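Local coordinates for cellobiose 2-epimerase (Ruminococcus albus, PDB 3VW5), which catalyses the reversible epimerization of cellobiose to 4-O-beta-D-glucosyl-D-mannose, acting on the unmodified sugar, at residues L183-I186 with E187-E191; M270-K273 with I274-I278. The protein carries 2 engineered substitutions. All blocks are in the same frame, centred on the assembly; numbering follows the deposited sequence.

Contact 1 (L183-I186 with E187-E191); sequences LHLI and EAYTE
His184 and Glu187, neighbours along one face of helix 179-196, are joined by a hydrogen bond of 2.7 Å from ring nitrogen ND1 of the histidine to carboxylate oxygen OE2 of the glutamate. An N-H...O angle of 167°, with OE2 lying in the plane of the imidazole, shows that the ring donates straight out from its edge. The carboxylate is not turned to match, since ND1 stands above its plane. Glu187 reaches the ring by directing CG anti to its own N (chi1 -175°) and staying extended to the carboxylate, which places it alongside the imidazole. A water adds to the grip, donating to Glu187 OE2 at 2.7 Å and to His184 O at 2.9 Å, while OE1 forms a salt bridge with Arg377 and a hydrogen bond with Tyr373. Leu183 CD1 sits over the centre of the histidine ring, 4.1 Å above its plane. Replacing Glu187 with an alanine removes the carboxylate and would probably leave His184 ND1 and Arg377 without their shared mate, the imidazole less firmly fixed in its rotation.

Further along, Thr190 turns OG1 back beside its backbone N (chi1 -61°), and the hydroxyl donates to Ile186 O at 2.7 Å. The same oxygen takes the helical bond from Thr190 N at 2.9 Å, so two donors of one residue share it. Leu185 and Tyr189 run side by side, CD2 of the leucine 4.2 Å from CE2 of the ring, whose hydroxyl is hydrogen-bonded to Glu143. Helices 109-126 and 241-258 cover the His184 side, whereas Tyr189 meets helices 129-145 and 199-216, and Ile186 meets 199-216. That placement is consistent with an inner helix of the (alpha/alpha)6 barrel, here carrying a His-carboxylate hydrogen bond.

Contact 2 (M270-K273 with I274-I278); sequences MDLK and ISHNI
Ile274 leans back over the preceding turn of helix 261-281, towards Met270 and Asp271, while its N donates to Met270 O at 3.0 Å. Its CB lies 3.5 Å from Asp271 O. From there CG1 is anti to the carbonyl carbon (chi1 -58°), which turns it towards the previous turn, 3.4 Å from Met270 O. Ile274 CD1 is 3.8 Å from Met270 O. At this tip the methyl also meets side chains: Ile274 CD1 stands 4.3 Å from Met270 CG, an apolar contact, and 4.3 Å from Asp271 OD1. Within this helical turn the closest approaches of the isoleucine side chain are thus to backbone carbonyl oxygens, and its last carbon comes near CG of Met270 and the carboxylate of Asp271.

Two residues on, on another side of the helix, CD2 of His276 lies 3.4 Å from Leu272 O, the oxygen that also accepts the helical bond from His276 N. The ring meets that of Phe325 beyond.

Helix 241-258 lies against the buried side through Met251, Thr248 and Ile245, which touch Met270, Asp271, Ile274 and Ser275. Tyr217 of strand 217-218 contacts Met270, Lys273 and Ile274, and helix 303-318 receives Leu272 and Ser275 at Ala316.

How the contacts relate
Contact 1 and contact 2 lie on helices 179-196 and 261-281, in series along the chain, their centres 20 Å apart and their nearest atoms about 8 Å apart, without touching. Helix 241-258 links them: Ala247, Leu250 and Glu246 meet residues 183-184, and Ala254 meets Thr190, while Thr248, Met251 and Ile245 pack on 270-275. Their depths differ, contact 1 being centred 10 Å from the centre of the chain and fully buried, contact 2 19 Å away and partly exposed. In (alpha/alpha)6 barrels of this family the sugar-binding cleft is lined by the inner helices, so contact 1 probably lies nearer that cleft, whereas contact 2 is consistent with an outer helix.

Contact 1 (L183-I186 with E187-E191)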
ATOM      1  N   LEU A 183      -6.758   7.158   2.014  1.00 36.54           N
ATOM      2  CA  LEU A 183      -5.381   7.142   1.550  1.00 38.15           C
ATOM      3  C   LEU A 183      -5.177   6.228   0.329  1.00 42.37           C
ATOM      4  O   LEU A 183      -4.485   6.591  -0.635  1.00 37.58           O
ATOM      5  CB  LEU A 183      -4.479   6.695   2.702  1.00 35.86           C
ATOM      6  CG  LEU A 183      -2.976   6.971   2.613  1.00 35.92           C
ATOM      7  CD1 LEU A 183      -2.238   5.832   1.949  1.00 44.33           C
ATOM      8  CD2 LEU A 183      -2.726   8.274   1.888  1.00 37.66           C
ATOM      9  N   HIS A 184      -5.770   5.043   0.366  1.00 38.42           N
ATOM     10  CA  HIS A 184      -5.624   4.137  -0.763  1.00 40.81           C
ATOM     11  C   HIS A 184      -6.517   4.464  -1.975  1.00 39.68           C
ATOM     12  O   HIS A 184      -6.204   4.078  -3.101  1.00 40.01           O
ATOM     13  CB  HIS A 184      -5.665   2.672  -0.315  1.00 41.42           C
ATOM     14  CG  HIS A 184      -4.444   2.280   0.458  1.00 48.72           C
ATOM     15  ND1 HIS A 184      -3.207   2.137  -0.138  1.00 44.92           N
ATOM     16  CD2 HIS A 184      -4.247   2.080   1.783  1.00 44.72           C
ATOM     17  CE1 HIS A 184      -2.310   1.837   0.779  1.00 42.26           C
ATOM     18  NE2 HIS A 184      -2.917   1.789   1.954  1.00 50.85           N
ATOM     19  N   LEU A 185      -7.594   5.212  -1.755  1.00 42.50           N
ATOM     20  CA  LEU A 185      -8.284   5.859  -2.877  1.00 40.80           C
ATOM     21  C   LEU A 185      -7.387   6.940  -3.493  1.00 38.68           C
ATOM     22  O   LEU A 185      -7.226   7.000  -4.713  1.00 38.50           O
ATOM     23  CB  LEU A 185      -9.642   6.430  -2.464  1.00 36.68           C
ATOM     24  CG  LEU A 185     -10.752   5.411  -2.181  1.00 38.17           C
ATOM     25  CD1 LEU A 185     -11.957   6.101  -1.568  1.00 34.08           C
ATOM     26  CD2 LEU A 185     -11.169   4.620  -3.425  1.00 31.69           C
ATOM     27  N   ILE A 186      -6.784   7.783  -2.663  1.00 33.79           N
ATOM     28  CA  ILE A 186      -5.835   8.751  -3.199  1.00 32.84           C
ATOM     29  C   ILE A 186      -4.792   8.041  -4.070  1.00 34.35           C
ATOM     30  O   ILE A 186      -4.553   8.417  -5.205  1.00 38.98           O
ATOM     31  CB  ILE A 186      -5.172   9.574  -2.073  1.00 33.71           C
ATOM     32  CG1 ILE A 186      -6.165  10.595  -1.503  1.00 33.09           C
ATOM     33  CG2 ILE A 186      -3.914  10.252  -2.558  1.00 30.68           C
ATOM     34  CD1 ILE A 186      -5.861  11.040  -0.085  1.00 35.10           C
ATOM     35  N   GLU A 187      -4.203   6.983  -3.532  1.00 38.70           N
ATOM     36  CA  GLU A 187      -3.128   6.260  -4.183  1.00 36.24           C
ATOM     37  C   GLU A 187      -3.551   5.726  -5.557  1.00 38.85           C
ATOM     38  O   GLU A 187      -2.839   5.910  -6.546  1.00 37.86           O
ATOM     39  CB  GLU A 187      -2.712   5.113  -3.270  1.00 39.63           C
ATOM     40  CG  GLU A 187      -1.524   4.295  -3.704  1.00 34.83           C
ATOM     41  CD  GLU A 187      -1.369   3.078  -2.808  1.00 45.17           C
ATOM     42  OE1 GLU A 187      -0.285   2.887  -2.193  1.00 45.85           O
ATOM     43  OE2 GLU A 187      -2.358   2.311  -2.701  1.00 47.06           O
ATOM     44  N   ALA A 188      -4.706   5.064  -5.602  1.00 39.08           N
ATOM     45  CA  ALA A 188      -5.269   4.514  -6.846  1.00 37.63           C
ATOM     46  C   ALA A 188      -5.635   5.591  -7.866  1.00 37.05           C
ATOM     47  O   ALA A 188      -5.245   5.501  -9.025  1.00 36.87           O
ATOM     48  CB  ALA A 188      -6.491   3.604  -6.560  1.00 29.52           C
ATOM     49  N   TYR A 189      -6.396   6.593  -7.434  1.00 39.00           N
ATOM     50  CA  TYR A 189      -6.874   7.638  -8.340  1.00 35.57           C
ATOM     51  C   TYR A 189      -5.721   8.446  -8.903  1.00 36.59           C
ATOM     52  O   TYR A 189      -5.754   8.859 -10.062  1.00 40.28           O
ATOM     53  CB  TYR A 189      -7.889   8.561  -7.661  1.00 32.99           C
ATOM     54  CG  TYR A 189      -9.231   7.920  -7.447  1.00 35.48           C
ATOM     55  CD1 TYR A 189     -10.352   8.688  -7.150  1.00 38.28           C
ATOM     56  CD2 TYR A 189      -9.386   6.541  -7.547  1.00 37.76           C
ATOM     57  CE1 TYR A 189     -11.594   8.103  -6.950  1.00 37.92           C
ATOM     58  CE2 TYR A 189     -10.623   5.937  -7.357  1.00 36.84           C
ATOM     59  CZ  TYR A 189     -11.725   6.724  -7.050  1.00 44.43           C
ATOM     60  OH  TYR A 189     -12.963   6.133  -6.848  1.00 41.31           O
ATOM     61  N   THR A 190      -4.703   8.674  -8.080  1.00 36.87           N
ATOM     62  CA  THR A 190      -3.471   9.277  -8.565  1.00 38.62           C
ATOM     63  C   THR A 190      -2.956   8.505  -9.775  1.00 37.78           C
ATOM     64  O   THR A 190      -2.558   9.103 -10.765  1.00 44.67           O
ATOM     65  CB  THR A 190      -2.374   9.314  -7.486  1.00 36.65           C
ATOM     66  OG1 THR A 190      -2.827  10.094  -6.381  1.00 35.80           O
ATOM     67  CG2 THR A 190      -1.097   9.936  -8.039  1.00 37.14           C
ATOM     68  N   GLU A 191      -2.981   7.180  -9.700  1.00 34.38           N
ATOM     69  CA  GLU A 191      -2.393   6.353 -10.748  1.00 37.59           C
ATOM     70  C   GLU A 191      -3.284   6.324 -11.986  1.00 36.24           C
ATOM     71  O   GLU A 191      -2.785   6.303 -13.097  1.00 39.40           O
ATOM     72  CB  GLU A 191      -2.102   4.924 -10.232  1.00 34.07           C
ATOM     73  CG  GLU A 191      -1.289   4.025 -11.166  1.00 31.49           C
ATOM     74  CD  GLU A 191       0.176   4.457 -11.301  1.00 46.01           C
ATOM     75  OE1 GLU A 191       0.950   3.766 -12.019  1.00 46.93           O
ATOM     76  OE2 GLU A 191       0.564   5.483 -10.689  1.00 48.64           O
TER
HETATM   77  O   HOH W   1      -4.736   1.690  -3.851  1.00 35.31           O

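Contact 2 (M270-K273 with I274-I278)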
ATOM      1  N   MET A 270       2.148  20.771   4.826  1.00 45.05           N
ATOM      2  CA  MET A 270       1.483  19.877   5.765  1.00 49.36           C
ATOM      3  C   MET A 270       2.273  18.574   5.906  1.00 47.98           C
ATOM      4  O   MET A 270       2.581  18.134   7.015  1.00 43.12           O
ATOM      5  CB  MET A 270       0.052  19.580   5.313  1.00 48.60           C
ATOM      6  CG  MET A 270      -0.781  18.834   6.349  1.00 45.74           C
ATOM      7  SD  MET A 270      -2.394  18.311   5.728  1.00 49.37           S
ATOM      8  CE  MET A 270      -1.924  17.077   4.520  1.00 48.37           C
ATOM      9  N   ASP A 271       2.616  17.975   4.772  1.00 46.88           N
ATOM     10  CA  ASP A 271       3.353  16.717   4.759  1.00 49.41           C
ATOM     11  C   ASP A 271       4.705  16.787   5.486  1.00 49.04           C
ATOM     12  O   ASP A 271       5.068  15.862   6.243  1.00 39.82           O
ATOM     13  CB  ASP A 271       3.523  16.237   3.319  1.00 44.62           C
ATOM     14  CG  ASP A 271       2.202  15.858   2.689  1.00 47.19           C
ATOM     15  OD1 ASP A 271       1.291  15.464   3.451  1.00 46.85           O
ATOM     16  OD2 ASP A 271       2.070  15.956   1.448  1.00 46.69           O
ATOM     17  N   LEU A 272       5.437  17.880   5.257  1.00 45.43           N
ATOM     18  CA  LEU A 272       6.672  18.132   5.990  1.00 42.79           C
ATOM     19  C   LEU A 272       6.411  18.160   7.500  1.00 48.79           C
ATOM     20  O   LEU A 272       7.183  17.599   8.284  1.00 48.00           O
ATOM     21  CB  LEU A 272       7.323  19.439   5.535  1.00 41.59           C
ATOM     22  CG  LEU A 272       8.404  19.314   4.456  1.00 49.79           C
ATOM     23  CD1 LEU A 272       8.923  20.674   4.050  1.00 46.50           C
ATOM     24  CD2 LEU A 272       9.549  18.441   4.923  1.00 44.77           C
ATOM     25  N   LYS A 273       5.324  18.808   7.915  1.00 42.64           N
ATOM     26  CA  LYS A 273       5.047  18.908   9.337  1.00 45.12           C
ATOM     27  C   LYS A 273       4.846  17.525   9.921  1.00 44.55           C
ATOM     28  O   LYS A 273       5.298  17.240  11.026  1.00 47.59           O
ATOM     29  CB  LYS A 273       3.821  19.781   9.612  1.00 47.42           C
ATOM     30  CG  LYS A 273       4.120  21.264   9.646  1.00 45.92           C
ATOM     31  CD  LYS A 273       2.859  22.059   9.830  1.00 48.23           C
ATOM     32  CE  LYS A 273       3.037  23.472   9.302  1.00 55.99           C
ATOM     33  NZ  LYS A 273       1.713  24.156   9.165  1.00 62.50           N
ATOM     34  N   ILE A 274       4.160  16.674   9.168  1.00 41.09           N
ATOM     35  CA  ILE A 274       3.925  15.297   9.574  1.00 45.95           C
ATOM     36  C   ILE A 274       5.250  14.536   9.561  1.00 44.84           C
ATOM     37  O   ILE A 274       5.535  13.768  10.468  1.00 41.53           O
ATOM     38  CB  ILE A 274       2.887  14.615   8.656  1.00 45.94           C
ATOM     39  CG1 ILE A 274       1.571  15.408   8.683  1.00 38.85           C
ATOM     40  CG2 ILE A 274       2.692  13.137   9.045  1.00 38.17           C
ATOM     41  CD1 ILE A 274       0.560  14.954   7.672  1.00 39.35           C
ATOM     42  N   SER A 275       6.056  14.767   8.529  1.00 44.32           N
ATOM     43  CA  SER A 275       7.378  14.167   8.447  1.00 42.07           C
ATOM     44  C   SER A 275       8.247  14.497   9.650  1.00 45.93           C
ATOM     45  O   SER A 275       8.887  13.610  10.221  1.00 47.14           O
ATOM     46  CB  SER A 275       8.090  14.628   7.190  1.00 42.77           C
ATOM     47  OG  SER A 275       7.707  13.826   6.098  1.00 48.19           O
ATOM     48  N   HIS A 276       8.303  15.771  10.024  1.00 44.54           N
ATOM     49  CA  HIS A 276       9.160  16.147  11.136  1.00 46.65           C
ATOM     50  C   HIS A 276       8.665  15.485  12.392  1.00 46.19           C
ATOM     51  O   HIS A 276       9.461  14.973  13.177  1.00 49.54           O
ATOM     52  CB  HIS A 276       9.249  17.670  11.332  1.00 45.21           C
ATOM     53  CG  HIS A 276      10.249  18.328  10.430  1.00 50.79           C
ATOM     54  ND1 HIS A 276      11.615  18.206  10.627  1.00 49.98           N
ATOM     55  CD2 HIS A 276      10.083  19.081   9.307  1.00 51.19           C
ATOM     56  CE1 HIS A 276      12.249  18.877   9.660  1.00 56.35           C
ATOM     57  NE2 HIS A 276      11.343  19.421   8.853  1.00 48.06           N
ATOM     58  N   ASN A 277       7.347  15.484  12.572  1.00 42.97           N
ATOM     59  CA  ASN A 277       6.753  14.858  13.743  1.00 40.84           C
ATOM     60  C   ASN A 277       7.138  13.386  13.880  1.00 44.47           C
ATOM     61  O   ASN A 277       7.583  12.961  14.941  1.00 42.77           O
ATOM     62  CB  ASN A 277       5.239  14.997  13.747  1.00 40.84           C
ATOM     63  CG  ASN A 277       4.656  14.776  15.127  1.00 48.81           C
ATOM     64  OD1 ASN A 277       5.097  15.393  16.098  1.00 51.06           O
ATOM     65  ND2 ASN A 277       3.679  13.877  15.231  1.00 43.55           N
ATOM     66  N   ILE A 278       6.977  12.618  12.801  1.00 41.61           N
ATOM     67  CA  ILE A 278       7.284  11.190  12.807  1.00 43.65           C
ATOM     68  C   ILE A 278       8.757  10.912  13.113  1.00 44.15           C
ATOM     69  O   ILE A 278       9.086  10.003  13.884  1.00 42.16           O
ATOM     70  CB  ILE A 278       6.863  10.524  11.477  1.00 43.41           C
ATOM     71  CG1 ILE A 278       5.343  10.451  11.426  1.00 41.93           C
ATOM     72  CG2 ILE A 278       7.437   9.108  11.372  1.00 35.75           C
ATOM     73  CD1 ILE A 278       4.765   9.652  12.582  1.00 38.92           C
TER